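Local atomic coordinates of hemerythrin HHE cation binding domain protein (Mycobacterium kansasii, PDB entry 6TYJ), a protein that binds zinc or iron ions at a metal centre inside a helical bundle of the hemerythrin type. Residues Leu47-Glu58 and Phe107-Glu118. Numbering follows the deposited sequence. Where two conformers were deposited one is given.
Sequences LLIELDIHFRIE and FKTVLEAHADEE. With ZN (zinc ion), chain B.
The ring of F107 turns its edge to the other helix: CZ lies 4.1 Å from CD2 of L51, and CE2 meets a methyl of L47 near the ring plane. One turn on, L111 points between the same two leucines, its CD1 4.2 Å from CD1 of L51 and its CD2 beside CD1 of L47. L51 reaches back the other way, and the same CD1 also sits over the centre of the F55 ring. One turn further along the helix the apolar packing gives way to metal ligands at H114, which takes F55 CE1 over one face, 3.9 Å above its plane, in an edge-to-face pair with planes at 55°. With chi1 at 155°, CG of H114 stands roughly opposite the backbone N, and the imidazole points inward, NE2 2.1 Å from the zinc. Segments 47-58 and 107-118 run in the same general direction, their axes 13.5 Å apart, facing each other across the interior of the hemerythrin-type helical bundle, and the side chains of both span that width to meet at the zinc. H54 comes from the facing helix and gives NE2 to the same zinc, the two rings meeting rim to rim, nearly perpendicular; its ND1 is hydrogen-bonded to H19, so zinc and H19 together hold the ring's rotation. E118 OE2, on a chain extended beyond CG, lies 2.2 Å from the zinc and E58 OE2 1.9 Å from it; H20 supplies the fifth ligand. The two carboxylate planes are turned 74° from each other, and E58 OE2 lies 2.7 Å from E118 OE1, a closeness of two acceptors that the cation probably makes tolerable. E58 OE1 ligates another zinc, bound also by H80 and H114.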
ATOM      1  N   LEU A  47      -2.644   2.379   9.019  1.00 18.33           N
ATOM      2  CA  LEU A  47      -2.761   1.721   7.716  1.00 17.96           C
ATOM      3  C   LEU A  47      -2.715   2.731   6.578  1.00 17.76           C
ATOM      4  O   LEU A  47      -2.045   2.495   5.561  1.00 19.88           O
ATOM      5  CB  LEU A  47      -4.060   0.907   7.653  1.00 18.73           C
ATOM      6  CG  LEU A  47      -4.367   0.275   6.281  1.00 19.13           C
ATOM      7  CD1 LEU A  47      -3.239  -0.677   5.837  1.00 21.99           C
ATOM      8  CD2 LEU A  47      -5.699  -0.502   6.357  1.00 20.91           C
ATOM      9  N   LEU A  48      -3.399   3.870   6.736  1.00 15.64           N
ATOM     10  CA  LEU A  48      -3.388   4.875   5.675  1.00 16.43           C
ATOM     11  C   LEU A  48      -1.966   5.367   5.432  1.00 17.55           C
ATOM     12  O   LEU A  48      -1.586   5.619   4.280  1.00 18.27           O
ATOM     13  CB  LEU A  48      -4.306   6.049   6.029  1.00 17.74           C
ATOM     14  CG  LEU A  48      -5.828   5.801   6.062  1.00 22.47           C
ATOM     15  CD1 LEU A  48      -6.581   7.036   6.533  1.00 27.26           C
ATOM     16  CD2 LEU A  48      -6.339   5.291   4.694  1.00 27.63           C
ATOM     17  N   ILE A  49      -1.190   5.577   6.503  1.00 15.95           N
ATOM     18  CA  ILE A  49       0.205   6.011   6.341  0.51 16.17           C
ATOM     19  C   ILE A  49       0.993   4.979   5.543  1.00 18.73           C
ATOM     20  O   ILE A  49       1.683   5.308   4.558  1.00 18.99           O
ATOM     21  CB  ILE A  49       0.838   6.268   7.721  0.51 18.49           C
ATOM     22  CG1 ILE A  49       0.187   7.489   8.389  0.51 19.83           C
ATOM     23  CG2 ILE A  49       2.366   6.385   7.620  0.51 18.44           C
ATOM     24  CD1 ILE A  49       0.539   7.652   9.838  0.51 19.40           C
ATOM     25  N   GLU A  50       0.918   3.708   5.956  1.00 16.91           N
ATOM     26  CA  GLU A  50       1.687   2.669   5.284  1.00 17.84           C
ATOM     27  C   GLU A  50       1.214   2.487   3.853  1.00 19.37           C
ATOM     28  O   GLU A  50       2.026   2.252   2.956  1.00 19.30           O
ATOM     29  CB  GLU A  50       1.604   1.340   6.071  1.00 18.38           C
ATOM     30  CG  GLU A  50       2.229   1.446   7.472  1.00 18.50           C
ATOM     31  CD  GLU A  50       3.624   2.041   7.464  1.00 19.98           C
ATOM     32  OE1 GLU A  50       4.491   1.536   6.722  1.00 20.71           O
ATOM     33  OE2 GLU A  50       3.855   2.997   8.238  1.00 21.61           O
ATOM     34  N   LEU A  51      -0.095   2.606   3.612  1.00 16.92           N
ATOM     35  CA  LEU A  51      -0.614   2.463   2.255  0.57 17.83           C
ATOM     36  C   LEU A  51      -0.104   3.583   1.358  1.00 19.53           C
ATOM     37  O   LEU A  51       0.338   3.329   0.234  1.00 21.16           O
ATOM     38  CB  LEU A  51      -2.147   2.438   2.270  0.57 22.19           C
ATOM     39  CG  LEU A  51      -2.881   2.382   0.927  0.57 21.10           C
ATOM     40  CD1 LEU A  51      -2.304   1.293   0.032  0.57 23.95           C
ATOM     41  CD2 LEU A  51      -4.390   2.175   1.119  0.57 24.68           C
ATOM     42  N   ASP A  52      -0.189   4.828   1.837  1.00 18.51           N
ATOM     43  CA  ASP A  52       0.353   5.985   1.113  1.00 19.96           C
ATOM     44  C   ASP A  52       1.776   5.725   0.656  1.00 24.76           C
ATOM     45  O   ASP A  52       2.099   5.862  -0.535  1.00 25.64           O
ATOM     46  CB  ASP A  52       0.295   7.214   2.031  1.00 20.69           C
ATOM     47  CG  ASP A  52       0.844   8.475   1.393  1.00 29.54           C
ATOM     48  OD1 ASP A  52       0.843   8.581   0.161  1.00 34.17           O
ATOM     49  OD2 ASP A  52       1.274   9.364   2.142  1.00 33.91           O
ATOM     50  N   ILE A  53       2.644   5.328   1.580  1.00 17.39           N
ATOM     51  CA  ILE A  53       4.047   5.217   1.192  1.00 18.83           C
ATOM     52  C   ILE A  53       4.292   3.983   0.336  1.00 17.20           C
ATOM     53  O   ILE A  53       5.216   3.974  -0.505  1.00 18.92           O
ATOM     54  CB  ILE A  53       4.963   5.261   2.418  1.00 25.33           C
ATOM     55  CG1 ILE A  53       4.873   4.003   3.246  1.00 23.91           C
ATOM     56  CG2 ILE A  53       4.617   6.460   3.299  1.00 25.10           C
ATOM     57  CD1 ILE A  53       5.573   4.211   4.621  1.00 26.32           C
ATOM     58  N   HIS A  54       3.468   2.947   0.503  1.00 17.18           N
ATOM     59  CA  HIS A  54       3.621   1.733  -0.280  1.00 15.53           C
ATOM     60  C   HIS A  54       3.349   1.978  -1.753  1.00 17.94           C
ATOM     61  O   HIS A  54       4.164   1.599  -2.617  1.00 16.58           O
ATOM     62  CB  HIS A  54       2.662   0.678   0.245  1.00 14.75           C
ATOM     63  CG  HIS A  54       2.857  -0.654  -0.387  1.00 16.19           C
ATOM     64  ND1 HIS A  54       3.852  -1.514   0.000  1.00 20.58           N
ATOM     65  CD2 HIS A  54       2.175  -1.280  -1.375  1.00 20.47           C
ATOM     66  CE1 HIS A  54       3.781  -2.622  -0.719  1.00 20.04           C
ATOM     67  NE2 HIS A  54       2.776  -2.495  -1.566  1.00 22.13           N
ATOM     68  N   PHE A  55       2.212   2.619  -2.062  1.00 19.69           N
ATOM     69  CA  PHE A  55       1.899   2.901  -3.458  1.00 19.01           C
ATOM     70  C   PHE A  55       2.919   3.850  -4.059  1.00 20.97           C
ATOM     71  O   PHE A  55       3.234   3.730  -5.247  1.00 20.19           O
ATOM     72  CB  PHE A  55       0.481   3.455  -3.609  1.00 19.87           C
ATOM     73  CG  PHE A  55      -0.585   2.395  -3.534  1.00 24.73           C
ATOM     74  CD1 PHE A  55      -0.258   1.088  -3.202  1.00 33.51           C
ATOM     75  CD2 PHE A  55      -1.901   2.707  -3.833  1.00 24.59           C
ATOM     76  CE1 PHE A  55      -1.242   0.093  -3.133  1.00 33.22           C
ATOM     77  CE2 PHE A  55      -2.879   1.733  -3.769  1.00 25.24           C
ATOM     78  CZ  PHE A  55      -2.546   0.421  -3.423  1.00 24.42           C
ATOM     79  N   ARG A  56       3.453   4.782  -3.262  1.00 17.03           N
ATOM     80  CA  ARG A  56       4.445   5.720  -3.804  1.00 17.24           C
ATOM     81  C   ARG A  56       5.749   5.017  -4.136  1.00 21.78           C
ATOM     82  O   ARG A  56       6.347   5.294  -5.193  1.00 19.98           O
ATOM     83  CB  ARG A  56       4.692   6.853  -2.816  1.00 24.71           C
ATOM     84  CG  ARG A  56       3.580   7.877  -2.763  1.00 35.03           C
ATOM     85  CD  ARG A  56       3.984   9.062  -1.912  1.00 29.76           C
ATOM     86  NE  ARG A  56       2.820   9.867  -1.585  1.00 34.22           N
ATOM     87  CZ  ARG A  56       2.455  10.947  -2.258  1.00 49.86           C
ATOM     88  NH1 ARG A  56       3.174  11.357  -3.291  1.00 46.01           N
ATOM     89  NH2 ARG A  56       1.381  11.627  -1.886  1.00 55.84           N
ATOM     90  N   ILE A  57       6.248   4.148  -3.242  1.00 21.22           N
ATOM     91  CA  ILE A  57       7.490   3.484  -3.623  0.57 23.90           C
ATOM     92  C   ILE A  57       7.264   2.560  -4.808  1.00 18.51           C
ATOM     93  O   ILE A  57       8.170   2.447  -5.662  1.00 19.41           O
ATOM     94  CB  ILE A  57       8.189   2.754  -2.456  0.57 20.06           C
ATOM     95  CG1 ILE A  57       7.421   1.528  -1.979  0.57 17.12           C
ATOM     96  CG2 ILE A  57       8.478   3.718  -1.300  0.57 25.56           C
ATOM     97  CD1 ILE A  57       8.237   0.726  -0.978  0.57 26.00           C
ATOM     98  N   GLU A  58       6.080   1.951  -4.941  1.00 18.60           N
ATOM     99  CA  GLU A  58       5.797   1.144  -6.123  1.00 19.40           C
ATOM    100  C   GLU A  58       5.774   2.034  -7.370  1.00 17.79           C
ATOM    101  O   GLU A  58       6.455   1.740  -8.368  1.00 19.79           O
ATOM    102  CB  GLU A  58       4.490   0.334  -5.906  1.00 16.32           C
ATOM    103  CG  GLU A  58       4.711  -0.871  -5.013  1.00 18.92           C
ATOM    104  CD  GLU A  58       3.453  -1.616  -4.733  1.00 26.56           C
ATOM    105  OE1 GLU A  58       2.378  -1.079  -4.961  1.00 28.37           O
ATOM    106  OE2 GLU A  58       3.588  -2.755  -4.259  1.00 17.29           O
ATOM    107  N   PHE A 107     -13.251  -3.387   1.437  1.00 30.20           N
ATOM    108  CA  PHE A 107     -11.960  -2.742   1.225  1.00 30.21           C
ATOM    109  C   PHE A 107     -10.807  -3.703   1.492  1.00 26.34           C
ATOM    110  O   PHE A 107      -9.857  -3.791   0.690  1.00 24.11           O
ATOM    111  CB  PHE A 107     -11.838  -1.507   2.115  1.00 26.85           C
ATOM    112  CG  PHE A 107     -10.495  -0.846   2.021  1.00 22.05           C
ATOM    113  CD1 PHE A 107     -10.134  -0.144   0.881  1.00 26.03           C
ATOM    114  CD2 PHE A 107      -9.587  -0.948   3.067  1.00 25.54           C
ATOM    115  CE1 PHE A 107      -8.910   0.464   0.789  1.00 25.94           C
ATOM    116  CE2 PHE A 107      -8.342  -0.354   2.979  1.00 27.20           C
ATOM    117  CZ  PHE A 107      -7.996   0.353   1.840  1.00 28.61           C
ATOM    118  N   LYS A 108     -10.854  -4.401   2.629  1.00 29.92           N
ATOM    119  CA  LYS A 108      -9.818  -5.371   2.978  1.00 27.15           C
ATOM    120  C   LYS A 108      -9.602  -6.376   1.849  1.00 30.10           C
ATOM    121  O   LYS A 108      -8.457  -6.698   1.500  1.00 32.66           O
ATOM    122  CB  LYS A 108     -10.184  -6.066   4.289  1.00 31.72           C
ATOM    123  CG  LYS A 108      -9.076  -6.928   4.843  1.00 33.59           C
ATOM    124  CD  LYS A 108      -9.378  -7.420   6.250  1.00 40.02           C
ATOM    125  CE  LYS A 108     -10.404  -8.530   6.232  1.00 51.51           C
ATOM    126  NZ  LYS A 108     -10.487  -9.275   7.528  1.00 55.30           N
ATOM    127  N   THR A 109     -10.688  -6.821   1.213  1.00 28.61           N
ATOM    128  CA  THR A 109     -10.579  -7.800   0.136  1.00 27.04           C
ATOM    129  C   THR A 109      -9.810  -7.232  -1.051  1.00 28.27           C
ATOM    130  O   THR A 109      -8.960  -7.915  -1.637  1.00 32.55           O
ATOM    131  CB  THR A 109     -11.976  -8.260  -0.287  1.00 29.57           C
ATOM    132  OG1 THR A 109     -12.571  -8.973   0.807  1.00 33.18           O
ATOM    133  CG2 THR A 109     -11.912  -9.175  -1.513  1.00 36.45           C
ATOM    134  N   VAL A 110     -10.120  -5.995  -1.432  1.00 26.84           N
ATOM    135  CA  VAL A 110      -9.447  -5.362  -2.560  1.00 26.00           C
ATOM    136  C   VAL A 110      -7.978  -5.130  -2.233  1.00 31.71           C
ATOM    137  O   VAL A 110      -7.098  -5.338  -3.076  1.00 31.60           O
ATOM    138  CB  VAL A 110     -10.166  -4.047  -2.913  1.00 32.61           C
ATOM    139  CG1 VAL A 110      -9.443  -3.316  -4.010  1.00 31.51           C
ATOM    140  CG2 VAL A 110     -11.613  -4.319  -3.322  1.00 35.01           C
ATOM    141  N   LEU A 111      -7.692  -4.719  -1.000  1.00 29.12           N
ATOM    142  CA  LEU A 111      -6.312  -4.461  -0.608  1.00 33.35           C
ATOM    143  C   LEU A 111      -5.489  -5.742  -0.643  1.00 29.76           C
ATOM    144  O   LEU A 111      -4.383  -5.778  -1.208  1.00 32.16           O
ATOM    145  CB  LEU A 111      -6.296  -3.838   0.785  1.00 34.52           C
ATOM    146  CG  LEU A 111      -4.961  -3.248   1.254  1.00 32.25           C
ATOM    147  CD1 LEU A 111      -4.288  -2.350   0.205  1.00 36.79           C
ATOM    148  CD2 LEU A 111      -5.229  -2.496   2.529  1.00 37.08           C
ATOM    149  N   GLU A 112      -6.024  -6.802  -0.045  1.00 31.07           N
ATOM    150  CA  GLU A 112      -5.354  -8.097  -0.043  1.00 30.02           C
ATOM    151  C   GLU A 112      -5.159  -8.613  -1.462  1.00 37.60           C
ATOM    152  O   GLU A 112      -4.140  -9.246  -1.755  1.00 36.27           O
ATOM    153  CB  GLU A 112      -6.159  -9.092   0.802  1.00 38.02           C
ATOM    154  N   ALA A 113      -6.107  -8.329  -2.358  1.00 30.71           N
ATOM    155  CA  ALA A 113      -5.952  -8.725  -3.756  1.00 37.45           C
ATOM    156  C   ALA A 113      -4.834  -7.959  -4.451  1.00 35.31           C
ATOM    157  O   ALA A 113      -4.236  -8.488  -5.393  1.00 42.94           O
ATOM    158  CB  ALA A 113      -7.265  -8.534  -4.520  1.00 35.17           C
ATOM    159  N   HIS A 114      -4.567  -6.709  -4.046  1.00 32.74           N
ATOM    160  CA  HIS A 114      -3.415  -5.989  -4.592  1.00 29.57           C
ATOM    161  C   HIS A 114      -2.155  -6.815  -4.429  1.00 29.27           C
ATOM    162  O   HIS A 114      -1.426  -7.087  -5.403  1.00 31.16           O
ATOM    163  CB  HIS A 114      -3.219  -4.637  -3.890  1.00 37.64           C
ATOM    164  CG  HIS A 114      -1.790  -4.134  -3.935  1.00 33.67           C
ATOM    165  ND1 HIS A 114      -1.245  -3.531  -5.046  1.00 33.85           N
ATOM    166  CD2 HIS A 114      -0.795  -4.178  -3.009  1.00 34.42           C
ATOM    167  CE1 HIS A 114       0.022  -3.240  -4.807  1.00 57.12           C
ATOM    168  NE2 HIS A 114       0.319  -3.598  -3.574  1.00 35.29           N
ATOM    169  N   ALA A 115      -1.861  -7.161  -3.176  1.00 29.39           N
ATOM    170  CA  ALA A 115      -0.638  -7.863  -2.824  1.00 33.58           C
ATOM    171  C   ALA A 115      -0.573  -9.215  -3.497  1.00 34.80           C
ATOM    172  O   ALA A 115       0.453  -9.570  -4.085  1.00 37.88           O
ATOM    173  CB  ALA A 115      -0.545  -8.009  -1.304  1.00 30.33           C
ATOM    174  N   ASP A 116      -1.661  -9.996  -3.406  1.00 31.79           N
ATOM    175  CA  ASP A 116      -1.683 -11.313  -4.032  1.00 31.13           C
ATOM    176  C   ASP A 116      -1.422 -11.221  -5.533  1.00 35.67           C
ATOM    177  O   ASP A 116      -0.655 -12.020  -6.089  1.00 38.27           O
ATOM    178  CB  ASP A 116      -3.029 -12.017  -3.777  1.00 36.14           C
ATOM    179  CG  ASP A 116      -3.253 -12.377  -2.309  1.00 50.78           C
ATOM    180  OD1 ASP A 116      -4.427 -12.615  -1.928  1.00 55.46           O
ATOM    181  OD2 ASP A 116      -2.273 -12.418  -1.530  1.00 48.67           O
ATOM    182  N   GLU A 117      -2.077 -10.275  -6.219  1.00 32.25           N
ATOM    183  CA  GLU A 117      -1.884 -10.169  -7.662  1.00 34.29           C
ATOM    184  C   GLU A 117      -0.460  -9.728  -7.984  1.00 34.16           C
ATOM    185  O   GLU A 117       0.158 -10.233  -8.928  1.00 36.34           O
ATOM    186  CB  GLU A 117      -2.890  -9.188  -8.279  1.00 44.19           C
ATOM    187  CG  GLU A 117      -2.866  -9.123  -9.840  1.00 58.20           C
ATOM    188  CD  GLU A 117      -1.924  -8.049 -10.422  1.00 72.77           C
ATOM    189  OE1 GLU A 117      -1.753  -6.966  -9.808  1.00 70.92           O
ATOM    190  OE2 GLU A 117      -1.357  -8.288 -11.513  1.00 72.84           O
ATOM    191  N   GLU A 118       0.077  -8.806  -7.188  1.00 33.12           N
ATOM    192  CA  GLU A 118       1.448  -8.365  -7.399  1.00 32.64           C
ATOM    193  C   GLU A 118       2.441  -9.490  -7.145  1.00 33.56           C
ATOM    194  O   GLU A 118       3.404  -9.664  -7.901  1.00 35.19           O
ATOM    195  CB  GLU A 118       1.732  -7.179  -6.480  1.00 31.06           C
ATOM    196  CG  GLU A 118       3.047  -6.477  -6.789  1.00 34.81           C
ATOM    197  CD  GLU A 118       3.322  -5.362  -5.816  1.00 38.41           C
ATOM    198  OE1 GLU A 118       4.351  -4.658  -6.031  1.00 37.19           O
ATOM    199  OE2 GLU A 118       2.513  -5.215  -4.861  1.00 38.07           O
TER
HETATM  200 ZN    ZN B 300       2.384  -3.797  -3.172  0.90 20.97          ZN